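Local structure of endo-polygalacturonase (Pectobacterium carotovorum subsp. carotovorum, 1BHE) at residues A[59-65]-A[108-114]. The protein hydrolyses the alpha-1,4 glycosidic links between galacturonic acid residues of polygalacturonan, and takes part in the maceration and soft-rotting of plant tissue. Sequence-based numbering, arbitrary orientation.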
# COMPACT_ATOMS: atom_id res chain seq x y z
N LEU A 59 -12.36 -0.17 13.90
CA LEU A 59 -11.46 0.32 14.93
C LEU A 59 -11.83 1.72 15.39
O LEU A 59 -11.72 2.67 14.63
CB LEU A 59 -10.04 0.31 14.34
CG LEU A 59 -8.87 0.54 15.30
CD1 LEU A 59 -8.95 -0.40 16.49
CD2 LEU A 59 -7.55 0.37 14.55
N PRO A 60 -12.27 1.87 16.64
CA PRO A 60 -12.69 3.15 17.19
C PRO A 60 -11.53 4.11 17.38
O PRO A 60 -10.36 3.70 17.48
CB PRO A 60 -13.37 2.82 18.52
CG PRO A 60 -13.64 1.35 18.44
CD PRO A 60 -12.49 0.78 17.63
N SER A 61 -11.83 5.40 17.42
CA SER A 61 -10.82 6.44 17.58
C SER A 61 -10.10 6.30 18.92
O SER A 61 -10.76 6.13 19.95
CB SER A 61 -11.47 7.83 17.55
OG SER A 61 -10.45 8.82 17.59
N GLY A 62 -8.78 6.39 18.91
CA GLY A 62 -7.98 6.29 20.12
C GLY A 62 -7.75 4.87 20.62
O GLY A 62 -7.09 4.66 21.65
N VAL A 63 -8.34 3.89 19.97
CA VAL A 63 -8.25 2.47 20.32
C VAL A 63 -7.36 1.74 19.33
O VAL A 63 -7.27 2.09 18.15
CB VAL A 63 -9.66 1.85 20.37
CG1 VAL A 63 -9.63 0.36 20.64
CG2 VAL A 63 -10.53 2.56 21.40
N SER A 64 -6.65 0.71 19.80
CA SER A 64 -5.74 -0.03 18.96
C SER A 64 -5.98 -1.54 19.05
O SER A 64 -6.71 -2.03 19.91
CB SER A 64 -4.28 0.25 19.38
OG SER A 64 -3.93 1.62 19.19
N LEU A 65 -5.32 -2.27 18.16
CA LEU A 65 -5.35 -3.72 18.13
C LEU A 65 -3.91 -4.20 18.35
O LEU A 65 -2.99 -3.67 17.73
CB LEU A 65 -5.83 -4.30 16.81
CG LEU A 65 -7.17 -5.00 16.69
CD1 LEU A 65 -7.26 -5.71 15.34
CD2 LEU A 65 -7.46 -5.97 17.81
N THR A 108 -10.50 8.45 12.90
CA THR A 108 -9.82 8.10 14.13
C THR A 108 -8.63 9.03 14.38
O THR A 108 -8.06 9.61 13.46
CB THR A 108 -9.29 6.65 14.14
OG1 THR A 108 -8.30 6.51 13.10
CG2 THR A 108 -10.42 5.67 13.85
N THR A 109 -8.28 9.16 15.65
CA THR A 109 -7.13 9.96 16.07
C THR A 109 -6.32 9.08 17.02
O THR A 109 -6.88 8.51 17.96
CB THR A 109 -7.53 11.27 16.76
OG1 THR A 109 -8.28 12.09 15.86
CG2 THR A 109 -6.30 12.04 17.23
N ASN A 110 -5.03 8.89 16.78
CA ASN A 110 -4.19 8.07 17.64
C ASN A 110 -4.63 6.61 17.71
O ASN A 110 -4.56 6.00 18.78
CB ASN A 110 -4.10 8.67 19.05
CG ASN A 110 -3.53 10.08 19.05
OD1 ASN A 110 -2.64 10.40 18.27
ND2 ASN A 110 -4.03 10.92 19.95
N SER A 111 -5.09 6.03 16.60
CA SER A 111 -5.48 4.63 16.58
C SER A 111 -4.33 3.83 15.96
O SER A 111 -3.50 4.41 15.24
CB SER A 111 -6.78 4.38 15.81
OG SER A 111 -7.89 4.93 16.51
N GLY A 112 -4.31 2.51 16.19
CA GLY A 112 -3.18 1.77 15.63
C GLY A 112 -3.34 0.26 15.65
O GLY A 112 -4.27 -0.28 16.24
N ILE A 113 -2.46 -0.42 14.93
CA ILE A 113 -2.43 -1.88 14.81
C ILE A 113 -1.00 -2.34 15.09
O ILE A 113 -0.06 -1.81 14.49
CB ILE A 113 -2.87 -2.32 13.41
CG1 ILE A 113 -4.37 -2.06 13.19
CG2 ILE A 113 -2.55 -3.79 13.14
CD1 ILE A 113 -4.78 -2.13 11.73
N TYR A 114 -0.83 -3.21 16.07
CA TYR A 114 0.48 -3.63 16.55
C TYR A 114 0.65 -5.15 16.53
O TYR A 114 -0.33 -5.86 16.81
CB TYR A 114 0.67 -3.15 18.01
CG TYR A 114 0.61 -1.64 18.16
CD1 TYR A 114 -0.61 -0.97 18.23
CD2 TYR A 114 1.76 -0.88 18.18
CE1 TYR A 114 -0.67 0.41 18.28
CE2 TYR A 114 1.72 0.51 18.26
CZ TYR A 114 0.50 1.14 18.30
OH TYR A 114 0.45 2.52 18.38
O HOH W 1 -4.03 6.00 21.39
O HOH W 2 -1.96 3.78 18.39
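Leu65 and Ile113 pair in parallel register, their backbones joined by Leu65 N to Gly112 O (3.0 Å) and Tyr114 N to Leu65 O (2.8 Å), while ahead of these short strands a type II turn from Pro60 to Val63 lies beside the bend at 108-111. Ser111 ties turn and bend together. Its hydroxyl OG donates to Pro60 O at 2.9 Å and also receives a weak, bent bond from Gly62 N. Pro60 O already takes the turn's own hydrogen bond from Val63 N, and the two donors approach it from opposite faces of the carbonyl plane. Within the turn, Ser61 OG stands anti to its backbone N (chi1 -175°), which carries it over to accept from Thr109 N at 2.9 Å. Methyl CG2 of Thr108 rests 3.4 Å from Leu59 O, and the Thr108 hydroxyl OG1 is hydrogen-bonded to Ser159 OG. These are adjacent coils of the right-handed parallel beta-helix of family 28 glycosyl hydrolases: strand 64-67 lies between strands 41-45 and 112-114, and the latter pairs in turn with 162-165. Leu59 and Ile113 meet through CD2 and CG1 (4.2 Å), and Leu59 also touches Phe162 of the next coil. CB of Leu65 approaches the same Ile113 CG1 more loosely, on the sheet face away from Ser64. On Ser64's face the Tyr114 ring turns an edge to the neighbouring strand, with Leu65 O in the ring plane, 3.6 Å from CD1, and Ser64 OG equally far from CE1. One water joins the two hydroxyls, 2.7 Å from Tyr114 OH and hydrogen-bonded to Ser64 OG, and reaches weakly to Asn110 O. A second water lies close to Asn110 O, with Gly62 O a longer, weak partner.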